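Local coordinates for protein extracellular ligand-binding receptor (Verminephrobacter eiseniae, PDB 4M88) that probably serves as the amino acid-binding component of an ABC transporter, capturing its solute outside the membrane for uptake, at residues L227-L230 with S231-A235; A236-V239 with K240-V244; P209-V212 with A213-A217; Q127-E130 with E131-H135. One frame throughout, in Å; residues are numbered along the deposited sequence.

Contact 1 is the hub, a strand end and following turn that touch the other three contacts. On one face of the sheet, Ile211 of contact 3 packs on it, Val229 CG1 to Ile211 CG2 at 3.5 Å. On the opposite face lies contact 4, whose Glu128 OE2 stands 2.7 Å from Ser231 OG, a probable hydrogen bond. Contact 2 continues the chain, with Val233 CG2 3.9 Å from Ile238 CD1, and its helix lies beside that of contact 3, Val241 CG2 to Val212 CG1 at 3.6 Å. Contacts 2 and 4, centres about 24 Å apart, do not touch. Glycerol, probably from the crystallisation liquor, lies near Tyr232 (contact 1), Ala236 (contact 2) and Pro209 (contact 3).

Contact 1 (L227-L230 with S231-A235); sequences LFVL and SYVSA
Leu230 and Tyr232 are joined through an inverse gamma turn centred on Ser231, in which Tyr232 N donates to Leu230 O at 2.7 Å. The bond is bent, N-H...O being 142°, and the nitrogen meets the carbonyl from the flank, with C=O...N near 100°, as so small a ring requires. The turn diverts the chain just after strand 227-229, before helix 235-247 begins. Tyr232 folds back on the first residue of the turn: CG stands beside its own backbone N (chi1 -59°), which brings CD2 and CE2 each to 3.8 Å from Leu230 CB. The equal distances place the methylene against that ring bond and not against one atom. At the far end of the ring, the hydroxyl is hydrogen-bonded to Asp125 OD1 and to Gly106 N. A second apolar touch spans the turn where Val229 CG2 meets Val233 CG2 at 3.8 Å, the two side chains crossing at about a right angle. Ser231 OG bonds to Val253 O on the neighbouring strand and to Glu128 OE2, while Arg122 NH1 holds Ser231 O. In periplasmic binding proteins of this type, loops at strand ends border the cleft between the lobes. Ala235 N bonds a glycerol, probably from the crystallisation liquor, where the loop enters helix 235-247; such molecules often mark pockets. The turn is thus buried with its polar side chains satisfied by other parts of the chain, its shape set in part by one short backbone bond and two apolar touches.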
loop_
_atom_site.group_PDB
_atom_site.type_symbol
_atom_site.label_atom_id
_atom_site.label_comp_id
_atom_site.label_asym_id
_atom_site.label_seq_id
_atom_site.Cartn_x
_atom_site.Cartn_y
_atom_site.Cartn_z
ATOM N N LEU A 227 -6.782 -7.373 16.892
ATOM C CA LEU A 227 -6.531 -6.064 16.314
ATOM C C LEU A 227 -6.491 -6.277 14.810
ATOM O O LEU A 227 -6.048 -7.335 14.337
ATOM C CB LEU A 227 -5.187 -5.520 16.803
ATOM C CG LEU A 227 -4.940 -5.545 18.311
ATOM C CD1 LEU A 227 -3.537 -4.983 18.609
ATOM C CD2 LEU A 227 -6.002 -4.752 19.067
ATOM N N PHE A 228 -6.990 -5.313 14.052
ATOM C CA PHE A 228 -7.011 -5.444 12.601
ATOM C C PHE A 228 -6.312 -4.244 11.993
ATOM O O PHE A 228 -6.494 -3.110 12.446
ATOM C CB PHE A 228 -8.442 -5.507 12.067
ATOM C CG PHE A 228 -9.322 -6.476 12.802
ATOM C CD1 PHE A 228 -9.166 -7.839 12.628
ATOM C CD2 PHE A 228 -10.312 -6.016 13.658
ATOM C CE1 PHE A 228 -9.984 -8.737 13.309
ATOM C CE2 PHE A 228 -11.132 -6.904 14.341
ATOM C CZ PHE A 228 -10.962 -8.263 14.164
ATOM N N VAL A 229 -5.501 -4.492 10.976
ATOM C CA VAL A 229 -4.789 -3.406 10.320
ATOM C C VAL A 229 -4.876 -3.582 8.821
ATOM O O VAL A 229 -5.119 -4.687 8.332
ATOM C CB VAL A 229 -3.300 -3.352 10.735
ATOM C CG1 VAL A 229 -3.169 -3.209 12.240
ATOM C CG2 VAL A 229 -2.564 -4.590 10.247
ATOM N N LEU A 230 -4.681 -2.488 8.088
ATOM C CA LEU A 230 -4.725 -2.528 6.633
ATOM C C LEU A 230 -3.347 -2.853 6.065
ATOM O O LEU A 230 -2.409 -3.131 6.818
ATOM C CB LEU A 230 -5.228 -1.190 6.086
ATOM C CG LEU A 230 -6.571 -0.720 6.649
ATOM C CD1 LEU A 230 -7.005 0.593 5.990
ATOM C CD2 LEU A 230 -7.623 -1.785 6.443
ATOM N N SER A 231 -3.233 -2.806 4.739
ATOM C CA SER A 231 -2.027 -3.249 4.038
ATOM C C SER A 231 -0.818 -2.325 4.199
ATOM O O SER A 231 -0.256 -1.880 3.196
ATOM C CB SER A 231 -2.320 -3.395 2.546
ATOM O OG SER A 231 -3.167 -4.494 2.297
ATOM N N TYR A 232 -0.391 -2.060 5.433
ATOM C CA TYR A 232 0.707 -1.096 5.637
ATOM C C TYR A 232 1.840 -1.522 6.567
ATOM O O TYR A 232 2.784 -0.758 6.794
ATOM C CB TYR A 232 0.138 0.256 6.066
ATOM C CG TYR A 232 -0.811 0.770 5.021
ATOM C CD1 TYR A 232 -0.346 1.104 3.760
ATOM C CD2 TYR A 232 -2.175 0.855 5.268
ATOM C CE1 TYR A 232 -1.206 1.542 2.774
ATOM C CE2 TYR A 232 -3.047 1.299 4.285
ATOM C CZ TYR A 232 -2.556 1.635 3.045
ATOM O OH TYR A 232 -3.418 2.073 2.067
ATOM N N VAL A 233 1.750 -2.733 7.101
ATOM C CA VAL A 233 2.801 -3.252 7.974
ATOM C C VAL A 233 3.051 -4.716 7.645
ATOM O O VAL A 233 2.181 -5.377 7.071
ATOM C CB VAL A 233 2.423 -3.120 9.466
ATOM C CG1 VAL A 233 2.371 -1.670 9.876
ATOM C CG2 VAL A 233 1.099 -3.803 9.748
ATOM N N SER A 234 4.239 -5.217 7.987
ATOM C CA SER A 234 4.539 -6.640 7.849
ATOM C C SER A 234 4.389 -7.280 9.221
ATOM O O SER A 234 4.492 -6.597 10.240
ATOM C CB SER A 234 5.959 -6.870 7.314
ATOM O OG SER A 234 6.941 -6.522 8.281
ATOM N N ALA A 235 4.117 -8.580 9.257
ATOM C CA ALA A 235 4.056 -9.284 10.539
ATOM C C ALA A 235 5.396 -9.177 11.253
ATOM O O ALA A 235 5.459 -9.098 12.485
ATOM C CB ALA A 235 3.677 -10.736 10.335
#

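Contact 2 (A236-V239 with K240-V244); sequences AQIV and KVVGV
Ile238 O is gripped twice by the next turn of helix 235-247: Val242 N reaches it at 3.0 Å in an almost straight bond (N-H...O 174°), and Val241 N adds a weak one at 3.2 Å. Val242 CG2 also leans on this oxygen, at 3.3 Å, because that methyl sits between its own backbone N and carbonyl carbon. The same CG2 lies 3.9 Å from Ile238 CG2, the two side chains running alongside each other in the same direction. One residue on, Gly243 N bonds to Val239 O at 2.8 Å, more bent, at 135°, where the backbone turns to a positive phi of 79°. Beyond that bend, Val239 CG1 still meets Val244 CG2, at 4.0 Å. At the start of the helix, Gln237 OE1 accepts from Ser234 N while Ser234 OG caps the helix, a capping box; Gln237 NE2 bonds to Asp20 OD1. The helix is the crossover of the beta-alpha-beta unit between strands 227-229 and 250-254, and Ile238 faces Ile215 of helix 208-220. Two donors thus share Ile238 O, the bond to Gly243 N is strained from straight, and the Val239 and Val244 methyls span the positive-phi glycine.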
loop_
_atom_site.group_PDB
_atom_site.type_symbol
_atom_site.label_atom_id
_atom_site.label_comp_id
_atom_site.label_asym_id
_atom_site.label_seq_id
_atom_site.Cartn_x
_atom_site.Cartn_y
_atom_site.Cartn_z
ATOM N N ALA A 236 6.472 -9.176 10.479
ATOM C CA ALA A 236 7.807 -9.093 11.058
ATOM C C ALA A 236 7.988 -7.812 11.878
ATOM O O ALA A 236 8.618 -7.838 12.933
ATOM C CB ALA A 236 8.866 -9.174 9.961
ATOM N N GLN A 237 7.471 -6.691 11.368
ATOM C CA GLN A 237 7.617 -5.400 12.048
ATOM C C GLN A 237 6.861 -5.419 13.365
ATOM O O GLN A 237 7.298 -4.827 14.363
ATOM C CB GLN A 237 7.101 -4.244 11.177
ATOM C CG GLN A 237 7.954 -3.944 9.944
ATOM C CD GLN A 237 7.329 -2.896 9.024
ATOM O OE1 GLN A 237 6.107 -2.871 8.814
ATOM N NE2 GLN A 237 8.171 -2.023 8.467
ATOM N N ILE A 238 5.717 -6.098 13.363
ATOM C CA ILE A 238 4.899 -6.197 14.572
ATOM C C ILE A 238 5.586 -7.080 15.620
ATOM O O ILE A 238 5.673 -6.705 16.785
ATOM C CB ILE A 238 3.482 -6.701 14.251
ATOM C CG1 ILE A 238 2.818 -5.773 13.230
ATOM C CG2 ILE A 238 2.648 -6.807 15.534
ATOM C CD1 ILE A 238 1.497 -6.317 12.682
ATOM N N VAL A 239 6.123 -8.228 15.200
ATOM C CA VAL A 239 6.819 -9.128 16.121
ATOM C C VAL A 239 8.098 -8.506 16.701
ATOM O O VAL A 239 8.440 -8.730 17.865
ATOM C CB VAL A 239 7.131 -10.482 15.451
ATOM C CG1 VAL A 239 7.931 -11.383 16.395
ATOM C CG2 VAL A 239 5.842 -11.160 15.028
ATOM N N LYS A 240 8.790 -7.713 15.888
ATOM C CA LYS A 240 9.989 -7.007 16.334
ATOM C C LYS A 240 9.696 -6.196 17.597
ATOM O O LYS A 240 10.505 -6.158 18.531
ATOM C CB LYS A 240 10.494 -6.078 15.214
ATOM C CG LYS A 240 11.899 -5.548 15.441
ATOM C CD LYS A 240 12.898 -6.691 15.358
ATOM C CE LYS A 240 14.188 -6.388 16.103
ATOM N NZ LYS A 240 15.007 -7.623 16.282
ATOM N N VAL A 241 8.520 -5.574 17.634
ATOM C CA VAL A 241 8.175 -4.667 18.725
ATOM C C VAL A 241 7.476 -5.357 19.905
ATOM O O VAL A 241 7.924 -5.226 21.045
ATOM C CB VAL A 241 7.345 -3.462 18.220
ATOM C CG1 VAL A 241 7.047 -2.506 19.368
ATOM C CG2 VAL A 241 8.101 -2.734 17.117
ATOM N N VAL A 242 6.400 -6.101 19.636
ATOM C CA VAL A 242 5.621 -6.706 20.725
ATOM C C VAL A 242 5.814 -8.219 20.896
ATOM O O VAL A 242 5.195 -8.829 21.770
ATOM C CB VAL A 242 4.103 -6.407 20.586
ATOM C CG1 VAL A 242 3.837 -4.906 20.677
ATOM C CG2 VAL A 242 3.550 -6.963 19.276
ATOM N N GLY A 243 6.657 -8.823 20.066
ATOM C CA GLY A 243 6.928 -10.244 20.196
ATOM C C GLY A 243 5.811 -11.078 19.601
ATOM O O GLY A 243 4.785 -10.554 19.165
ATOM N N VAL A 244 6.017 -12.387 19.556
ATOM C CA VAL A 244 4.983 -13.287 19.063
ATOM C C VAL A 244 3.759 -13.190 19.967
ATOM O O VAL A 244 2.620 -13.205 19.491
ATOM C CB VAL A 244 5.520 -14.732 18.987
ATOM C CG1 VAL A 244 4.403 -15.716 18.698
ATOM C CG2 VAL A 244 6.586 -14.807 17.912
#

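Contact 3 (P209-V212 with A213-A217); sequences PFIV and AGIAA
Ile211 and Ile215, one helical turn apart, take nearly the same conformation: in each, CG1 stands beside the backbone N (chi1 -65° and -66°), with the chain extended beyond. The earlier residue therefore offers its CG2 branch and the later one its CD1 tip, which meet at 4.0 Å as the side chains cross obliquely. The same torsion lays Ile215 CG1 over the backbone, 3.2 Å from Ile211 O, the oxygen that also accepts from Ile215 N at 2.9 Å. Val212 differs: its CG1 is anti to the backbone N (chi1 179°), and this branch packs on Val241 of helix 235-247. Ala213 CB rests 3.3 Å from Pro209 O, while Gly214 N closes on Phe210 O at 2.8 Å. Phe210 turns its ring to the other flank, against Leu187 of helix 184-195. Helix 208-220 is the crossover between strands 201-205 and 227-229. Its isoleucines lie on the sheet, with Ala216 and Val212 beside helix 235-247 and Phe210 and Ala213 beside helix 184-195. Each carbonyl from Pro209 to Val212 takes one N-H bond, and for Pro209 and Ile211 a side-chain carbon of the same donor residue lies against the oxygen.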
loop_
_atom_site.group_PDB
_atom_site.type_symbol
_atom_site.label_atom_id
_atom_site.label_comp_id
_atom_site.label_asym_id
_atom_site.label_seq_id
_atom_site.Cartn_x
_atom_site.Cartn_y
_atom_site.Cartn_z
ATOM N N PRO A 209 4.296 3.712 10.709
ATOM C CA PRO A 209 4.837 3.755 12.078
ATOM C C PRO A 209 3.742 3.930 13.145
ATOM O O PRO A 209 3.922 3.480 14.279
ATOM C CB PRO A 209 5.776 4.968 12.057
ATOM C CG PRO A 209 5.256 5.842 10.949
ATOM C CD PRO A 209 4.674 4.902 9.920
ATOM N N PHE A 210 2.631 4.564 12.777
ATOM C CA PHE A 210 1.500 4.720 13.684
ATOM C C PHE A 210 0.826 3.378 13.953
ATOM O O PHE A 210 0.365 3.117 15.057
ATOM C CB PHE A 210 0.483 5.711 13.105
ATOM C CG PHE A 210 -0.717 5.933 13.986
ATOM C CD1 PHE A 210 -0.715 6.946 14.938
ATOM C CD2 PHE A 210 -1.859 5.147 13.844
ATOM C CE1 PHE A 210 -1.826 7.157 15.749
ATOM C CE2 PHE A 210 -2.975 5.347 14.656
ATOM C CZ PHE A 210 -2.961 6.355 15.607
ATOM N N ILE A 211 0.752 2.526 12.942
ATOM C CA ILE A 211 0.149 1.212 13.142
ATOM C C ILE A 211 0.971 0.403 14.146
ATOM O O ILE A 211 0.428 -0.169 15.095
ATOM C CB ILE A 211 0.039 0.454 11.822
ATOM C CG1 ILE A 211 -0.939 1.180 10.895
ATOM C CG2 ILE A 211 -0.433 -0.968 12.064
ATOM C CD1 ILE A 211 -0.818 0.744 9.450
ATOM N N VAL A 212 2.282 0.375 13.948
ATOM C CA VAL A 212 3.153 -0.368 14.854
ATOM C C VAL A 212 3.090 0.196 16.278
ATOM O O VAL A 212 2.920 -0.545 17.255
ATOM C CB VAL A 212 4.598 -0.385 14.344
ATOM C CG1 VAL A 212 5.480 -1.133 15.321
ATOM C CG2 VAL A 212 4.666 -1.053 12.969
ATOM N N ALA A 213 3.215 1.508 16.394
ATOM C CA ALA A 213 3.157 2.157 17.699
ATOM C C ALA A 213 1.797 1.961 18.352
ATOM O O ALA A 213 1.718 1.798 19.571
ATOM C CB ALA A 213 3.468 3.630 17.576
ATOM N N GLY A 214 0.728 1.973 17.544
ATOM C CA GLY A 214 -0.620 1.820 18.064
ATOM C C GLY A 214 -0.862 0.421 18.590
ATOM O O GLY A 214 -1.482 0.237 19.639
ATOM N N ILE A 215 -0.373 -0.571 17.865
ATOM C CA ILE A 215 -0.469 -1.943 18.344
ATOM C C ILE A 215 0.251 -2.081 19.679
ATOM O O ILE A 215 -0.286 -2.659 20.622
ATOM C CB ILE A 215 0.111 -2.939 17.331
ATOM C CG1 ILE A 215 -0.740 -2.960 16.062
ATOM C CG2 ILE A 215 0.180 -4.336 17.943
ATOM C CD1 ILE A 215 -0.134 -3.784 14.920
ATOM N N ALA A 216 1.463 -1.546 19.771
ATOM C CA ALA A 216 2.237 -1.699 20.998
ATOM C C ALA A 216 1.527 -1.022 22.159
ATOM O O ALA A 216 1.491 -1.559 23.266
ATOM C CB ALA A 216 3.630 -1.145 20.828
ATOM N N ALA A 217 0.960 0.155 21.902
ATOM C CA ALA A 217 0.258 0.899 22.940
ATOM C C ALA A 217 -0.984 0.148 23.412
ATOM O O ALA A 217 -1.270 0.095 24.618
ATOM C CB ALA A 217 -0.112 2.281 22.441
#

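Contact 4 (Q127-E130 with E131-H135); sequences QEIE and EIVSH
Residues of helix 125-138 meet here one turn apart, a partly buried contact within a single regular helix that packs on the mixed sheet of its lobe. Ile129 O accepts from Val133 N at 3.0 Å, and Val133 CG2 closes over the same oxygen at 3.2 Å, since that methyl stands beside its own backbone N. The CG2 methyls of Ile129 and Val133 are looser, 4.4 Å apart, and both residues face helix 152-166. Next along, the bond from Ile132 N to Glu128 O measures 2.9 Å. Ile132 CG1 lies 3.5 Å from Glu128 O, and the Ile132 side chain touches Val253 and Leu230. Phe228 and Leu230 touch this helix, whereas Leu227 and Val229 touch helix 208-220, which itself packs on helix 235-247; the helices therefore flank opposite faces of the sheet, the layered alpha-beta-alpha arrangement of periplasmic binding protein lobes. Glu131 takes another course: its CB sits 3.4 Å from both Gln127 O and Glu128 O, then the chain bends (chi2 82°), and its side chain touches Ile346 of strand 345-349. Gln127 NE2 donates to Arg342 O. Buried Glu128 keeps both carboxylate oxygens hydrogen-bonded, one of them to Ser231, which may help to stabilise its negative charge away from solvent. Ser134 N continues the series, to Glu130 O at 3.0 Å, while Ser134 CB stands 3.5 Å from Glu130 O.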
loop_
_atom_site.group_PDB
_atom_site.type_symbol
_atom_site.label_atom_id
_atom_site.label_comp_id
_atom_site.label_asym_id
_atom_site.label_seq_id
_atom_site.Cartn_x
_atom_site.Cartn_y
_atom_site.Cartn_z
ATOM N N GLN A 127 -12.291 -0.795 0.295
ATOM C CA GLN A 127 -12.608 -2.204 0.144
ATOM C C GLN A 127 -11.964 -3.017 1.251
ATOM O O GLN A 127 -12.564 -3.969 1.752
ATOM C CB GLN A 127 -12.157 -2.726 -1.204
ATOM C CG GLN A 127 -12.797 -4.065 -1.524
ATOM C CD GLN A 127 -12.140 -4.746 -2.696
ATOM O OE1 GLN A 127 -11.384 -4.128 -3.447
ATOM N NE2 GLN A 127 -12.424 -6.028 -2.862
ATOM N N GLU A 128 -10.747 -2.657 1.642
ATOM C CA GLU A 128 -10.110 -3.342 2.769
ATOM C C GLU A 128 -10.904 -3.185 4.069
ATOM O O GLU A 128 -11.071 -4.145 4.829
ATOM C CB GLU A 128 -8.673 -2.854 2.964
ATOM C CG GLU A 128 -7.783 -3.203 1.777
ATOM C CD GLU A 128 -6.299 -3.120 2.100
ATOM O OE1 GLU A 128 -5.944 -2.529 3.147
ATOM O OE2 GLU A 128 -5.493 -3.661 1.307
ATOM N N ILE A 129 -11.373 -1.971 4.332
ATOM C CA ILE A 129 -12.172 -1.700 5.530
ATOM C C ILE A 129 -13.528 -2.416 5.503
ATOM O O ILE A 129 -13.992 -2.925 6.537
ATOM C CB ILE A 129 -12.351 -0.181 5.722
ATOM C CG1 ILE A 129 -11.047 0.431 6.257
ATOM C CG2 ILE A 129 -13.486 0.122 6.684
ATOM C CD1 ILE A 129 -10.973 1.948 6.086
ATOM N N GLU A 130 -14.164 -2.468 4.332
ATOM C CA GLU A 130 -15.422 -3.205 4.209
ATOM C C GLU A 130 -15.202 -4.683 4.517
ATOM O O GLU A 130 -16.009 -5.313 5.206
ATOM C CB GLU A 130 -16.045 -3.014 2.827
ATOM C CG GLU A 130 -16.653 -1.615 2.630
ATOM C CD GLU A 130 -17.007 -1.305 1.177
ATOM O OE1 GLU A 130 -16.496 -1.992 0.261
ATOM O OE2 GLU A 130 -17.800 -0.363 0.956
ATOM N N GLU A 131 -14.099 -5.224 4.011
ATOM C CA GLU A 131 -13.708 -6.604 4.288
ATOM C C GLU A 131 -13.438 -6.848 5.778
ATOM O O GLU A 131 -13.839 -7.876 6.323
ATOM C CB GLU A 131 -12.463 -6.956 3.472
ATOM C CG GLU A 131 -11.985 -8.378 3.653
ATOM C CD GLU A 131 -12.752 -9.366 2.799
ATOM O OE1 GLU A 131 -13.693 -8.941 2.090
ATOM O OE2 GLU A 131 -12.405 -10.568 2.834
ATOM N N ILE A 132 -12.752 -5.911 6.428
ATOM C CA ILE A 132 -12.479 -6.035 7.867
ATOM C C ILE A 132 -13.779 -6.066 8.652
ATOM O O ILE A 132 -13.950 -6.885 9.564
ATOM C CB ILE A 132 -11.648 -4.871 8.392
ATOM C CG1 ILE A 132 -10.188 -5.086 8.076
ATOM C CG2 ILE A 132 -11.770 -4.762 9.915
ATOM C CD1 ILE A 132 -9.326 -3.941 8.513
ATOM N N VAL A 133 -14.711 -5.187 8.296
ATOM C CA VAL A 133 -15.955 -5.130 9.048
ATOM C C VAL A 133 -16.796 -6.394 8.831
ATOM O O VAL A 133 -17.434 -6.891 9.765
ATOM C CB VAL A 133 -16.744 -3.835 8.764
ATOM C CG1 VAL A 133 -18.026 -3.820 9.578
ATOM C CG2 VAL A 133 -15.889 -2.639 9.142
ATOM N N SER A 134 -16.769 -6.932 7.615
ATOM C CA SER A 134 -17.410 -8.221 7.338
ATOM C C SER A 134 -16.777 -9.341 8.182
ATOM O O SER A 134 -17.472 -10.187 8.766
ATOM C CB SER A 134 -17.277 -8.552 5.850
ATOM O OG SER A 134 -17.661 -9.892 5.589
ATOM N N HIS A 135 -15.451 -9.338 8.240
ATOM C CA HIS A 135 -14.704 -10.355 8.972
ATOM C C HIS A 135 -15.030 -10.266 10.458
ATOM O O HIS A 135 -15.237 -11.285 11.118
ATOM C CB HIS A 135 -13.209 -10.154 8.721
ATOM C CG HIS A 135 -12.319 -11.078 9.495
ATOM N ND1 HIS A 135 -12.057 -12.368 9.097
ATOM C CD2 HIS A 135 -11.602 -10.874 10.627
ATOM C CE1 HIS A 135 -11.230 -12.933 9.963
ATOM N NE2 HIS A 135 -10.939 -12.049 10.898
#